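Local structure of CRISPR system Cmr subunit Cmr6 (Pyrococcus furiosus, 4W8V) at residues A[92-97]-A[125-130]; A[62-67]-A[83-88]; A[54-59]-A[142-147]; A[205-210]-A[217-222]; A[107-112]-A[226-231]. The protein is a subunit of the type III-B Cmr ribonucleoprotein complex of CRISPR antiviral defence, binding RNA and, with Cmr1, capping the elongated particle. All coordinates share one frame; numbering follows the deposited sequence.

Contact 1: A[92-97]-A[125-130]; sequences DPKEIL and IIDELI
The pyrrolidine ring of P93 is the bump that meets I130: its CG lies 3.6 Å from I130 CG1 and almost as near to I130 CD1. One turn earlier on helix 122-133, I126 splits its two branches between two partners. Its CG2 touches K94 CD at 3.8 Å, while its CD1 meets L97 CD1 at 3.9 Å, the I126 and L97 side chains crossing at about a right angle. P93 at the start of the short helix 93-96 and L97 just after it thus pack against a ridge made by I126 and I130. K94 borders this apolar patch. The bends of its chain at chi2 (61°) and chi4 bring NZ to the carboxylate of D127. The salt bridge K94 NZ–D127 OD1 measures 2.9 Å and uses the syn lone pair of OD1; the bond to D127 OD2 is weak. At the start of the helix, D92 OD1 makes a weak N-cap bond with K94 N. F88 of helix 77-90 touches P93, L97 and I126, and L67 of helix 52-68 reaches I126, so four helices, 52-68, 77-90, 93-96 and 122-133, meet here.

Contact 2: A[62-67]-A[83-88]; sequences LTYYVL and TVQDAF
Helix 52-68, probably the first core helix of the ferredoxin-like unit of this RAMP protein, here meets helix 77-90 in a helix-helix packing. The segment axes approach to 8.7 Å and their directions differ by 130°. The Y64 ring lies against helix 77-90, with Q85 CA over one face and F88 CB obliquely beside CE1, displaced to the same side. Q85 CA is 3.9 Å from the Y64 ring centroid and 25° off the normal, a CH-pi contact made by the backbone carbon itself; Q85 CB also lies close, 3.6 Å from Y64 CD2. Y64 CE1 presses on F88 CB at 3.3 Å, a tight fit. The Y64 and F88 planes are only 27° from parallel, yet the rings are slid so far apart that they barely overlap. Nearer the Y64 backbone, V84 CG1 packs 3.7 Å from Y64 CA and touches L67 CB as well. L67 CD1 then meets F88 CE2 at 3.7 Å, the two side chains crossing at about a right angle. No hydrogen bond spans the segments; the Y64 hydroxyl pairs with R60 instead. L129 of helix 122-133 packs on L67 and F88, I96 of helix 93-96 touches T83, and helix 108-116 packs on the other flank of helix 52-68 through L109 and F113.

Contact 3: A[54-59]-A[142-147]; sequences AIKGVT and VVFFDA
I55 sends its two branches to different parts of the second segment: CD1 packs against A147 CB at 3.6 Å, and CG2 stands at the edge of the F144 ring, 4.1 Å from F144 CD2. Next comes K56, whose aliphatic chain lies over one face of that ring. Its CG is 3.9 Å from the F144 centroid and 22° off the normal, a CH-pi contact offset toward the rim. CG anti to the backbone N (chi1 -170°) and a fully extended chain carry the ammonium group past the phenyl ring. There K56 NZ hydrogen-bonds to F133 O, and more weakly to a water that donates to V142 O at 2.8 Å. One turn after I55, T59 folds its hydroxyl back on the helix: OG1 donates to I55 O over 2.8 Å, while T59 N reaches the same oxygen from the opposite face of its plane. V222 of helix 212-228 also touches I55, T59 and F144. This is a helix laid on an antiparallel sheet, consistent with the ferredoxin-like fold of RAMP proteins. Carbon contacts join helix 52-68 to the edge strand 143-149, with no direct hydrogen bond across; the charged end of K56 keeps its polar partners beyond the ring.

Contact 4: A[205-210]-A[217-222]; sequences VAVGGR and KAFSLV
Strand 205-209 and helix 217-222 run nearly antiparallel, their axes 8.3 Å apart at closest approach and 154° between directions, the CA atoms of V207 and F219 being the nearest pair. Two valines on one side of the strand do most of the packing. V207 CG2 lies 3.8 Å from F219 CB and also comes near A218 CB, while V207 CG1 turns to V222 CG2 at 4.1 Å. The chi1 of -61° places CG2 between the backbone N and the carbonyl carbon, which brings it against F219 CB. Two residues earlier, V205 CG1 slides past V222 CG1 at 3.8 Å, the side chains heading in opposite directions. V222 thus gives one methyl to each valine. F219 leaves the helix with its CG anti to the backbone N (chi1 -174°), which swings the ring along the strand until CE1 stands 3.6 Å from V205 O; that oxygen lies in the ring plane, at its edge. The ring continues onto I15 and F19 of strand 13-21. Alternate strand residues facing a helix, here joined to the strand by a short turn, make the layered core of a helix packed on an antiparallel sheet, consistent with the ferredoxin-like fold of RAMP proteins.

Contact 5: A[107-112]-A[226-231]; sequences SRLCKE and LRDLGV
The guanidinium of R108 has D228 OD2 at its edge, near its plane, and R227 NH2 in plane at the edge as well; the guanidinium of R227 carries D228 OD1 in plane and E112 OE2 near its plane. These four residues form a surface salt-bridge network joining helix 108-116 to the end of helix 212-228. R108 reaches D228 with both terminal nitrogens: NH1 donates to D228 OD2 over 3.0 Å, and NH2 adds a weak bond to the same oxygen. The guanidinium and carboxylate planes stand 71° apart, and NH1 meets OD2 from above the carboxylate plane. A bend at chi3 (52°) turns the end of the otherwise extended R108 toward the aspartate. R227 holds its sequence neighbour through NE, 3.1 Å from D228 OD1, and its NH2 makes a weak bond with E112 OE2. Those last two flat groups are only 20° from coplanar. R108 NH1 and R227 NH2 come to 4.0 Å, a like-charge approach that the two carboxylates probably offset. E112 also pairs through OE1 with R115, extending the network along its own helix, and L109 packs on Y65 of helix 52-68 beneath the charges. L109 CD2 lies 3.5 Å from D228 OD2, a methyl beside the carboxylate oxygen that R108 grips.

In the fold
Contacts 3 and 4, centres about 8 Å apart, share the four-stranded antiparallel sheet: strands 143-149 and 202-209 are neighbours in it, and V143 N probably bonds to G208 O. Helix 52-68 links contact 3 to contact 2, centres about 16 Å apart, and helix 212-228 links contact 4 to contact 5. Contacts 1 and 2, centres about 10 Å apart, lie together among helices 52-68, 77-90, 93-96 and 122-133, where I96 packs on A87; a salt bridge from E128 to K217 ties contact 1 to contact 4. Along the chain contacts 2 and 1 both fall between the segments of contact 3, whereas contacts 1 and 5 alternate. In this C-terminal part of Cmr6, helices 52-68 and 212-228 pack on the sheet, and the other helices on these or on one another.

Contact 1: A[92-97]-A[125-130]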
# COMPACT_ATOMS: atom_id res chain seq x y z
N ASP A 92 -11.95 -6.49 16.29
CA ASP A 92 -12.12 -7.82 15.73
C ASP A 92 -12.88 -7.72 14.42
O ASP A 92 -14.08 -7.47 14.42
CB ASP A 92 -12.87 -8.73 16.72
CG ASP A 92 -12.97 -10.17 16.25
OD1 ASP A 92 -12.52 -10.49 15.13
OD2 ASP A 92 -13.51 -11.00 17.02
N PRO A 93 -12.19 -7.91 13.29
CA PRO A 93 -12.86 -7.80 11.99
C PRO A 93 -13.94 -8.86 11.82
O PRO A 93 -15.02 -8.55 11.32
CB PRO A 93 -11.72 -7.99 10.98
CG PRO A 93 -10.70 -8.77 11.73
CD PRO A 93 -10.77 -8.29 13.15
N LYS A 94 -13.65 -10.08 12.25
CA LYS A 94 -14.58 -11.20 12.12
C LYS A 94 -15.94 -10.87 12.73
O LYS A 94 -16.98 -11.08 12.10
CB LYS A 94 -14.00 -12.45 12.79
CG LYS A 94 -14.50 -13.75 12.21
CD LYS A 94 -14.14 -13.87 10.74
CE LYS A 94 -14.73 -15.12 10.13
NZ LYS A 94 -14.25 -16.35 10.81
N GLU A 95 -15.93 -10.34 13.94
CA GLU A 95 -17.14 -9.98 14.67
C GLU A 95 -17.91 -8.86 13.98
O GLU A 95 -19.11 -8.99 13.75
CB GLU A 95 -16.79 -9.58 16.10
N ILE A 96 -17.22 -7.78 13.66
CA ILE A 96 -17.87 -6.58 13.14
C ILE A 96 -18.38 -6.75 11.71
O ILE A 96 -19.42 -6.19 11.34
CB ILE A 96 -16.91 -5.36 13.19
CG1 ILE A 96 -16.29 -5.25 14.58
CG2 ILE A 96 -17.65 -4.08 12.83
CD1 ILE A 96 -15.56 -3.94 14.84
N LEU A 97 -17.68 -7.53 10.90
CA LEU A 97 -18.09 -7.71 9.51
C LEU A 97 -18.80 -9.04 9.27
O LEU A 97 -18.79 -9.57 8.15
CB LEU A 97 -16.88 -7.61 8.58
CG LEU A 97 -15.99 -6.39 8.78
CD1 LEU A 97 -14.95 -6.36 7.70
CD2 LEU A 97 -16.81 -5.11 8.78
N ILE A 125 -12.96 -15.11 3.43
CA ILE A 125 -11.98 -14.14 2.91
C ILE A 125 -11.46 -13.23 4.03
O ILE A 125 -10.29 -12.86 4.06
CB ILE A 125 -12.57 -13.27 1.78
CG1 ILE A 125 -13.06 -14.13 0.62
CG2 ILE A 125 -11.55 -12.27 1.26
CD1 ILE A 125 -13.59 -13.33 -0.54
N ILE A 126 -12.36 -12.87 4.93
CA ILE A 126 -12.00 -12.13 6.13
C ILE A 126 -10.88 -12.86 6.87
O ILE A 126 -9.96 -12.23 7.40
CB ILE A 126 -13.21 -11.95 7.06
CG1 ILE A 126 -14.31 -11.17 6.35
CG2 ILE A 126 -12.80 -11.22 8.33
CD1 ILE A 126 -13.96 -9.74 6.08
N ASP A 127 -10.94 -14.19 6.89
CA ASP A 127 -9.95 -14.99 7.58
C ASP A 127 -8.60 -14.95 6.88
O ASP A 127 -7.56 -14.85 7.53
CB ASP A 127 -10.42 -16.44 7.71
CG ASP A 127 -11.56 -16.59 8.69
OD1 ASP A 127 -11.59 -15.82 9.67
OD2 ASP A 127 -12.41 -17.47 8.48
N GLU A 128 -8.61 -15.02 5.56
CA GLU A 128 -7.37 -14.96 4.80
C GLU A 128 -6.73 -13.59 4.95
O GLU A 128 -5.50 -13.48 4.98
CB GLU A 128 -7.63 -15.29 3.33
CG GLU A 128 -8.00 -16.75 3.08
CD GLU A 128 -7.67 -17.21 1.67
OE1 GLU A 128 -8.35 -16.75 0.73
OE2 GLU A 128 -6.74 -18.03 1.50
N LEU A 129 -7.56 -12.56 5.08
CA LEU A 129 -7.08 -11.19 5.24
C LEU A 129 -6.58 -10.97 6.65
O LEU A 129 -5.61 -10.25 6.86
CB LEU A 129 -8.18 -10.18 4.91
CG LEU A 129 -8.64 -10.09 3.46
CD1 LEU A 129 -9.91 -9.28 3.33
CD2 LEU A 129 -7.55 -9.50 2.59
N ILE A 130 -7.26 -11.57 7.62
CA ILE A 130 -6.75 -11.62 8.98
C ILE A 130 -5.36 -12.25 8.99
O ILE A 130 -4.44 -11.74 9.62
CB ILE A 130 -7.70 -12.39 9.92
CG1 ILE A 130 -8.95 -11.56 10.22
CG2 ILE A 130 -7.00 -12.74 11.23
CD1 ILE A 130 -10.02 -12.30 10.99

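Contact 2: A[62-67]-A[83-88]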
# COMPACT_ATOMS: atom_id res chain seq x y z
N LEU A 62 -6.72 -0.55 0.45
CA LEU A 62 -7.46 -1.09 -0.68
C LEU A 62 -8.56 -2.02 -0.21
O LEU A 62 -9.72 -1.90 -0.65
CB LEU A 62 -6.51 -1.83 -1.62
CG LEU A 62 -7.13 -2.62 -2.78
CD1 LEU A 62 -7.97 -1.74 -3.67
CD2 LEU A 62 -6.03 -3.29 -3.59
N THR A 63 -8.22 -2.93 0.70
CA THR A 63 -9.17 -3.95 1.12
C THR A 63 -10.27 -3.39 2.02
O THR A 63 -11.37 -3.94 2.06
CB THR A 63 -8.47 -5.12 1.85
OG1 THR A 63 -8.07 -4.69 3.16
CG2 THR A 63 -7.24 -5.58 1.07
N TYR A 64 -9.99 -2.32 2.75
CA TYR A 64 -11.02 -1.73 3.61
C TYR A 64 -12.00 -0.97 2.73
O TYR A 64 -13.18 -0.88 3.02
CB TYR A 64 -10.44 -0.80 4.66
CG TYR A 64 -9.34 -1.38 5.50
CD1 TYR A 64 -9.29 -2.74 5.76
CD2 TYR A 64 -8.35 -0.58 6.03
CE1 TYR A 64 -8.28 -3.27 6.52
CE2 TYR A 64 -7.34 -1.10 6.79
CZ TYR A 64 -7.31 -2.44 7.04
OH TYR A 64 -6.30 -2.96 7.80
N TYR A 65 -11.46 -0.42 1.65
CA TYR A 65 -12.24 0.32 0.68
C TYR A 65 -13.23 -0.60 -0.03
O TYR A 65 -14.42 -0.28 -0.16
CB TYR A 65 -11.31 1.00 -0.31
CG TYR A 65 -11.98 1.84 -1.36
CD1 TYR A 65 -12.36 1.28 -2.59
CD2 TYR A 65 -12.20 3.19 -1.16
CE1 TYR A 65 -12.97 2.06 -3.57
CE2 TYR A 65 -12.80 3.97 -2.13
CZ TYR A 65 -13.18 3.41 -3.33
OH TYR A 65 -13.77 4.20 -4.29
N VAL A 66 -12.74 -1.73 -0.50
CA VAL A 66 -13.57 -2.70 -1.20
C VAL A 66 -14.61 -3.31 -0.26
O VAL A 66 -15.79 -3.42 -0.61
CB VAL A 66 -12.69 -3.81 -1.82
CG1 VAL A 66 -13.51 -5.04 -2.15
CG2 VAL A 66 -11.97 -3.27 -3.04
N LEU A 67 -14.19 -3.69 0.95
CA LEU A 67 -15.07 -4.38 1.88
C LEU A 67 -16.16 -3.47 2.44
O LEU A 67 -17.17 -3.96 2.97
CB LEU A 67 -14.27 -4.99 3.03
CG LEU A 67 -13.66 -6.36 2.70
CD1 LEU A 67 -12.82 -6.91 3.85
CD2 LEU A 67 -14.76 -7.33 2.32
N THR A 83 -15.53 2.17 9.37
CA THR A 83 -15.91 1.02 10.16
C THR A 83 -15.04 -0.19 9.83
O THR A 83 -14.54 -0.85 10.73
CB THR A 83 -17.38 0.65 9.94
OG1 THR A 83 -18.21 1.71 10.41
CG2 THR A 83 -17.73 -0.62 10.69
N VAL A 84 -14.89 -0.50 8.55
CA VAL A 84 -14.10 -1.66 8.14
C VAL A 84 -12.63 -1.47 8.54
O VAL A 84 -11.99 -2.39 9.04
CB VAL A 84 -14.20 -1.91 6.61
CG1 VAL A 84 -13.32 -3.10 6.21
CG2 VAL A 84 -15.65 -2.15 6.19
N GLN A 85 -12.12 -0.26 8.34
CA GLN A 85 -10.73 0.07 8.63
C GLN A 85 -10.46 -0.08 10.13
O GLN A 85 -9.55 -0.81 10.54
CB GLN A 85 -10.42 1.49 8.13
CG GLN A 85 -9.09 2.10 8.54
CD GLN A 85 -9.15 3.62 8.55
OE1 GLN A 85 -9.71 4.22 9.47
NE2 GLN A 85 -8.60 4.25 7.53
N ASP A 86 -11.29 0.57 10.95
CA ASP A 86 -11.14 0.49 12.41
C ASP A 86 -11.26 -0.93 12.91
O ASP A 86 -10.58 -1.31 13.86
CB ASP A 86 -12.18 1.38 13.12
CG ASP A 86 -11.85 2.85 13.01
OD1 ASP A 86 -10.76 3.19 12.52
OD2 ASP A 86 -12.69 3.68 13.44
N ALA A 87 -12.14 -1.71 12.28
CA ALA A 87 -12.36 -3.10 12.68
C ALA A 87 -11.12 -3.94 12.44
O ALA A 87 -10.66 -4.64 13.33
CB ALA A 87 -13.53 -3.69 11.95
N PHE A 88 -10.59 -3.89 11.22
CA PHE A 88 -9.42 -4.68 10.93
C PHE A 88 -8.20 -4.24 11.74
O PHE A 88 -7.42 -5.07 12.20
CB PHE A 88 -9.11 -4.63 9.44
CG PHE A 88 -9.76 -5.72 8.65
CD1 PHE A 88 -9.14 -6.96 8.51
CD2 PHE A 88 -10.98 -5.51 8.02
CE1 PHE A 88 -9.73 -7.97 7.77
CE2 PHE A 88 -11.56 -6.52 7.27
CZ PHE A 88 -10.94 -7.76 7.16

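Contact 3: A[54-59]-A[142-147]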
# COMPACT_ATOMS: atom_id res chain seq x y z
N ALA A 54 4.73 0.84 4.10
CA ALA A 54 3.91 1.64 3.20
C ALA A 54 3.19 0.77 2.16
O ALA A 54 2.04 1.02 1.83
CB ALA A 54 4.74 2.70 2.51
N ILE A 55 3.87 -0.27 1.67
CA ILE A 55 3.24 -1.20 0.74
C ILE A 55 2.09 -1.92 1.45
O ILE A 55 0.99 -2.05 0.90
CB ILE A 55 4.25 -2.21 0.17
CG1 ILE A 55 5.21 -1.47 -0.76
CG2 ILE A 55 3.55 -3.34 -0.59
CD1 ILE A 55 6.05 -2.36 -1.61
N LYS A 56 2.32 -2.33 2.69
CA LYS A 56 1.29 -2.95 3.51
C LYS A 56 0.10 -2.03 3.77
O LYS A 56 -1.05 -2.45 3.67
CB LYS A 56 1.88 -3.39 4.85
CG LYS A 56 0.97 -4.26 5.67
CD LYS A 56 1.61 -4.64 6.99
CE LYS A 56 0.88 -5.83 7.58
NZ LYS A 56 1.32 -6.18 8.96
N GLY A 57 0.38 -0.78 4.12
CA GLY A 57 -0.66 0.21 4.38
C GLY A 57 -1.59 0.47 3.22
O GLY A 57 -2.82 0.35 3.35
N VAL A 58 -1.03 0.83 2.07
CA VAL A 58 -1.85 1.04 0.88
C VAL A 58 -2.64 -0.22 0.48
O VAL A 58 -3.77 -0.12 0.02
CB VAL A 58 -0.99 1.53 -0.30
CG1 VAL A 58 -0.01 0.44 -0.76
CG2 VAL A 58 -1.88 1.99 -1.46
N THR A 59 -2.07 -1.41 0.69
CA THR A 59 -2.76 -2.66 0.37
C THR A 59 -3.87 -2.97 1.38
O THR A 59 -4.93 -3.43 0.99
CB THR A 59 -1.78 -3.86 0.31
OG1 THR A 59 -0.76 -3.60 -0.65
CG2 THR A 59 -2.49 -5.13 -0.10
N VAL A 142 2.25 -12.89 6.57
CA VAL A 142 2.91 -12.47 5.34
C VAL A 142 3.85 -11.31 5.61
O VAL A 142 3.51 -10.37 6.32
CB VAL A 142 1.88 -12.08 4.24
CG1 VAL A 142 2.60 -11.49 3.03
CG2 VAL A 142 1.06 -13.29 3.83
N VAL A 143 5.04 -11.40 5.06
CA VAL A 143 6.04 -10.36 5.21
C VAL A 143 5.91 -9.42 4.04
O VAL A 143 5.91 -9.85 2.89
CB VAL A 143 7.46 -10.97 5.27
CG1 VAL A 143 8.52 -9.87 5.28
CG2 VAL A 143 7.60 -11.87 6.48
N PHE A 144 5.77 -8.13 4.34
CA PHE A 144 5.76 -7.13 3.30
C PHE A 144 7.13 -6.51 3.21
O PHE A 144 7.45 -5.59 3.96
CB PHE A 144 4.69 -6.07 3.56
CG PHE A 144 3.30 -6.56 3.31
CD1 PHE A 144 2.59 -7.24 4.29
CD2 PHE A 144 2.70 -6.34 2.08
CE1 PHE A 144 1.31 -7.70 4.04
CE2 PHE A 144 1.42 -6.79 1.83
CZ PHE A 144 0.73 -7.48 2.80
N PHE A 145 7.93 -7.04 2.28
CA PHE A 145 9.30 -6.57 2.08
C PHE A 145 9.33 -5.17 1.56
O PHE A 145 8.37 -4.69 0.95
CB PHE A 145 10.08 -7.47 1.10
CG PHE A 145 10.31 -8.87 1.59
CD1 PHE A 145 11.17 -9.11 2.64
CD2 PHE A 145 9.68 -9.94 0.99
CE1 PHE A 145 11.39 -10.39 3.10
CE2 PHE A 145 9.87 -11.22 1.43
CZ PHE A 145 10.74 -11.46 2.48
N ASP A 146 10.46 -4.52 1.78
CA ASP A 146 10.69 -3.23 1.19
C ASP A 146 10.83 -3.36 -0.33
O ASP A 146 11.37 -4.36 -0.85
CB ASP A 146 11.93 -2.59 1.82
CG ASP A 146 11.73 -2.31 3.32
OD1 ASP A 146 10.89 -1.47 3.68
OD2 ASP A 146 12.39 -2.95 4.15
N ALA A 147 10.30 -2.37 -1.03
CA ALA A 147 10.44 -2.30 -2.48
C ALA A 147 11.69 -1.51 -2.79
O ALA A 147 11.83 -0.38 -2.34
CB ALA A 147 9.24 -1.66 -3.11
O HOH W 1 1.42 -9.04 7.72

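Contact 4: A[205-210]-A[217-222]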
# COMPACT_ATOMS: atom_id res chain seq x y z
N VAL A 205 9.69 -5.70 -6.00
CA VAL A 205 8.57 -5.72 -5.07
C VAL A 205 8.27 -7.16 -4.68
O VAL A 205 8.16 -8.02 -5.55
CB VAL A 205 7.32 -5.09 -5.70
CG1 VAL A 205 6.11 -5.24 -4.78
CG2 VAL A 205 7.57 -3.62 -6.06
N ALA A 206 8.14 -7.43 -3.39
CA ALA A 206 7.99 -8.80 -2.94
C ALA A 206 7.23 -8.96 -1.64
O ALA A 206 7.24 -8.08 -0.79
CB ALA A 206 9.38 -9.44 -2.79
N VAL A 207 6.60 -10.12 -1.49
CA VAL A 207 5.97 -10.51 -0.24
C VAL A 207 6.36 -11.96 0.07
O VAL A 207 6.66 -12.71 -0.84
CB VAL A 207 4.43 -10.37 -0.29
CG1 VAL A 207 4.03 -8.92 -0.55
CG2 VAL A 207 3.82 -11.30 -1.33
N GLY A 208 6.35 -12.34 1.34
CA GLY A 208 6.77 -13.67 1.73
C GLY A 208 5.91 -14.31 2.80
O GLY A 208 5.26 -13.63 3.59
N GLY A 209 5.91 -15.64 2.84
CA GLY A 209 5.15 -16.38 3.83
C GLY A 209 5.25 -17.87 3.62
O GLY A 209 5.73 -18.33 2.59
N ARG A 210 4.80 -18.64 4.60
CA ARG A 210 4.86 -20.09 4.51
C ARG A 210 3.81 -20.62 3.55
O ARG A 210 4.09 -21.46 2.70
CB ARG A 210 4.66 -20.74 5.88
CG ARG A 210 5.59 -20.24 6.96
CD ARG A 210 4.80 -19.98 8.23
NE ARG A 210 5.64 -19.92 9.42
CZ ARG A 210 5.90 -20.97 10.19
NH1 ARG A 210 5.39 -22.16 9.90
NH2 ARG A 210 6.67 -20.82 11.27
N LYS A 217 -1.84 -14.45 -3.17
CA LYS A 217 -2.99 -13.56 -3.14
C LYS A 217 -2.55 -12.18 -2.67
O LYS A 217 -2.95 -11.17 -3.25
CB LYS A 217 -4.07 -14.13 -2.22
CG LYS A 217 -4.64 -15.44 -2.69
CD LYS A 217 -5.87 -15.82 -1.90
CE LYS A 217 -6.37 -17.21 -2.28
NZ LYS A 217 -7.57 -17.61 -1.49
N ALA A 218 -1.72 -12.17 -1.63
CA ALA A 218 -1.17 -10.94 -1.08
C ALA A 218 -0.45 -10.14 -2.15
O ALA A 218 -0.62 -8.92 -2.26
CB ALA A 218 -0.21 -11.25 0.08
N PHE A 219 0.34 -10.83 -2.94
CA PHE A 219 1.09 -10.22 -4.02
C PHE A 219 0.16 -9.57 -5.04
O PHE A 219 0.46 -8.52 -5.60
CB PHE A 219 1.99 -11.27 -4.70
CG PHE A 219 2.91 -10.69 -5.72
CD1 PHE A 219 4.03 -9.96 -5.34
CD2 PHE A 219 2.66 -10.85 -7.07
CE1 PHE A 219 4.87 -9.40 -6.29
CE2 PHE A 219 3.50 -10.31 -8.03
CZ PHE A 219 4.61 -9.58 -7.63
N SER A 220 -0.97 -10.21 -5.27
CA SER A 220 -1.93 -9.74 -6.26
C SER A 220 -2.61 -8.47 -5.77
O SER A 220 -2.88 -7.56 -6.54
CB SER A 220 -2.95 -10.84 -6.56
OG SER A 220 -2.40 -11.81 -7.41
N LEU A 221 -2.86 -8.42 -4.47
CA LEU A 221 -3.40 -7.22 -3.88
C LEU A 221 -2.38 -6.09 -3.96
O LEU A 221 -2.73 -4.95 -4.25
CB LEU A 221 -3.82 -7.49 -2.43
CG LEU A 221 -5.09 -8.33 -2.27
CD1 LEU A 221 -5.38 -8.59 -0.81
CD2 LEU A 221 -6.28 -7.64 -2.95
N VAL A 222 -1.11 -6.40 -3.76
CA VAL A 222 -0.06 -5.38 -3.78
C VAL A 222 0.08 -4.78 -5.18
O VAL A 222 0.20 -3.55 -5.34
CB VAL A 222 1.28 -5.99 -3.31
CG1 VAL A 222 2.47 -5.13 -3.74
CG2 VAL A 222 1.25 -6.19 -1.80

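Contact 5: A[107-112]-A[226-231]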
# COMPACT_ATOMS: atom_id res chain seq x y z
N SER A 107 -17.67 -2.02 -7.52
CA SER A 107 -16.72 -1.12 -8.16
C SER A 107 -15.75 -1.98 -8.95
O SER A 107 -15.73 -3.19 -8.77
CB SER A 107 -15.98 -0.25 -7.15
OG SER A 107 -15.06 -1.01 -6.37
N ARG A 108 -14.95 -1.36 -9.80
CA ARG A 108 -13.90 -2.08 -10.50
C ARG A 108 -12.95 -2.71 -9.49
O ARG A 108 -12.60 -3.88 -9.59
CB ARG A 108 -13.13 -1.15 -11.44
CG ARG A 108 -12.22 -1.84 -12.43
CD ARG A 108 -11.48 -0.78 -13.20
NE ARG A 108 -10.85 0.16 -12.29
CZ ARG A 108 -9.61 0.04 -11.84
NH1 ARG A 108 -8.85 -0.98 -12.25
NH2 ARG A 108 -9.11 0.94 -11.00
N LEU A 109 -12.56 -1.93 -8.48
CA LEU A 109 -11.64 -2.43 -7.46
C LEU A 109 -12.26 -3.61 -6.74
O LEU A 109 -11.57 -4.58 -6.42
CB LEU A 109 -11.27 -1.32 -6.47
CG LEU A 109 -10.40 -0.19 -7.01
CD1 LEU A 109 -10.12 0.84 -5.93
CD2 LEU A 109 -9.10 -0.73 -7.58
N CYS A 110 -13.56 -3.54 -6.49
CA CYS A 110 -14.28 -4.65 -5.90
C CYS A 110 -14.25 -5.89 -6.80
O CYS A 110 -14.02 -7.00 -6.31
CB CYS A 110 -15.72 -4.26 -5.60
SG CYS A 110 -16.66 -5.55 -4.80
N LYS A 111 -14.48 -5.71 -8.10
CA LYS A 111 -14.42 -6.81 -9.06
C LYS A 111 -13.04 -7.47 -9.02
O LYS A 111 -12.93 -8.68 -8.91
CB LYS A 111 -14.72 -6.33 -10.49
CG LYS A 111 -16.04 -5.64 -10.71
CD LYS A 111 -17.18 -6.62 -10.93
CE LYS A 111 -18.49 -5.90 -11.27
NZ LYS A 111 -18.44 -5.18 -12.57
N GLU A 112 -12.00 -6.64 -9.11
CA GLU A 112 -10.62 -7.12 -9.11
C GLU A 112 -10.31 -7.88 -7.84
O GLU A 112 -9.63 -8.91 -7.86
CB GLU A 112 -9.65 -5.95 -9.26
CG GLU A 112 -9.66 -5.28 -10.62
CD GLU A 112 -8.75 -5.98 -11.61
OE1 GLU A 112 -8.80 -7.22 -11.70
OE2 GLU A 112 -7.98 -5.27 -12.29
N LEU A 226 -0.58 -0.88 -6.11
CA LEU A 226 0.48 -0.03 -6.66
C LEU A 226 0.08 0.60 -7.99
O LEU A 226 0.53 1.68 -8.34
CB LEU A 226 1.78 -0.83 -6.86
CG LEU A 226 2.44 -1.44 -5.61
CD1 LEU A 226 3.74 -2.20 -6.00
CD2 LEU A 226 2.73 -0.42 -4.52
N ARG A 227 -0.76 -0.10 -8.74
CA ARG A 227 -1.22 0.41 -10.03
C ARG A 227 -2.31 1.46 -9.84
O ARG A 227 -2.25 2.53 -10.42
CB ARG A 227 -1.74 -0.74 -10.88
CG ARG A 227 -2.07 -0.40 -12.32
CD ARG A 227 -2.70 -1.62 -13.00
NE ARG A 227 -3.99 -1.94 -12.41
CZ ARG A 227 -4.49 -3.17 -12.31
NH1 ARG A 227 -3.79 -4.21 -12.74
NH2 ARG A 227 -5.68 -3.36 -11.77
N ASP A 228 -3.29 1.17 -8.98
CA ASP A 228 -4.49 2.00 -8.90
C ASP A 228 -4.53 3.01 -7.74
O ASP A 228 -5.24 4.00 -7.83
CB ASP A 228 -5.73 1.10 -8.87
CG ASP A 228 -5.92 0.31 -10.17
OD1 ASP A 228 -5.25 0.65 -11.18
OD2 ASP A 228 -6.74 -0.63 -10.20
N LEU A 229 -3.78 2.78 -6.67
CA LEU A 229 -3.79 3.72 -5.54
C LEU A 229 -2.47 4.51 -5.42
O LEU A 229 -2.47 5.71 -5.24
CB LEU A 229 -4.07 2.98 -4.23
CG LEU A 229 -5.43 2.27 -4.24
CD1 LEU A 229 -5.71 1.57 -2.92
CD2 LEU A 229 -6.53 3.26 -4.54
N GLY A 230 -1.35 3.81 -5.53
CA GLY A 230 -0.07 4.50 -5.48
C GLY A 230 0.58 4.50 -4.11
O GLY A 230 -0.10 4.35 -3.08
N VAL A 231 1.90 4.67 -4.10
CA VAL A 231 2.66 4.82 -2.87
C VAL A 231 3.42 6.14 -2.90
O VAL A 231 3.47 6.81 -3.94
CB VAL A 231 3.67 3.68 -2.66
CG1 VAL A 231 3.00 2.44 -2.08
CG2 VAL A 231 4.39 3.38 -3.97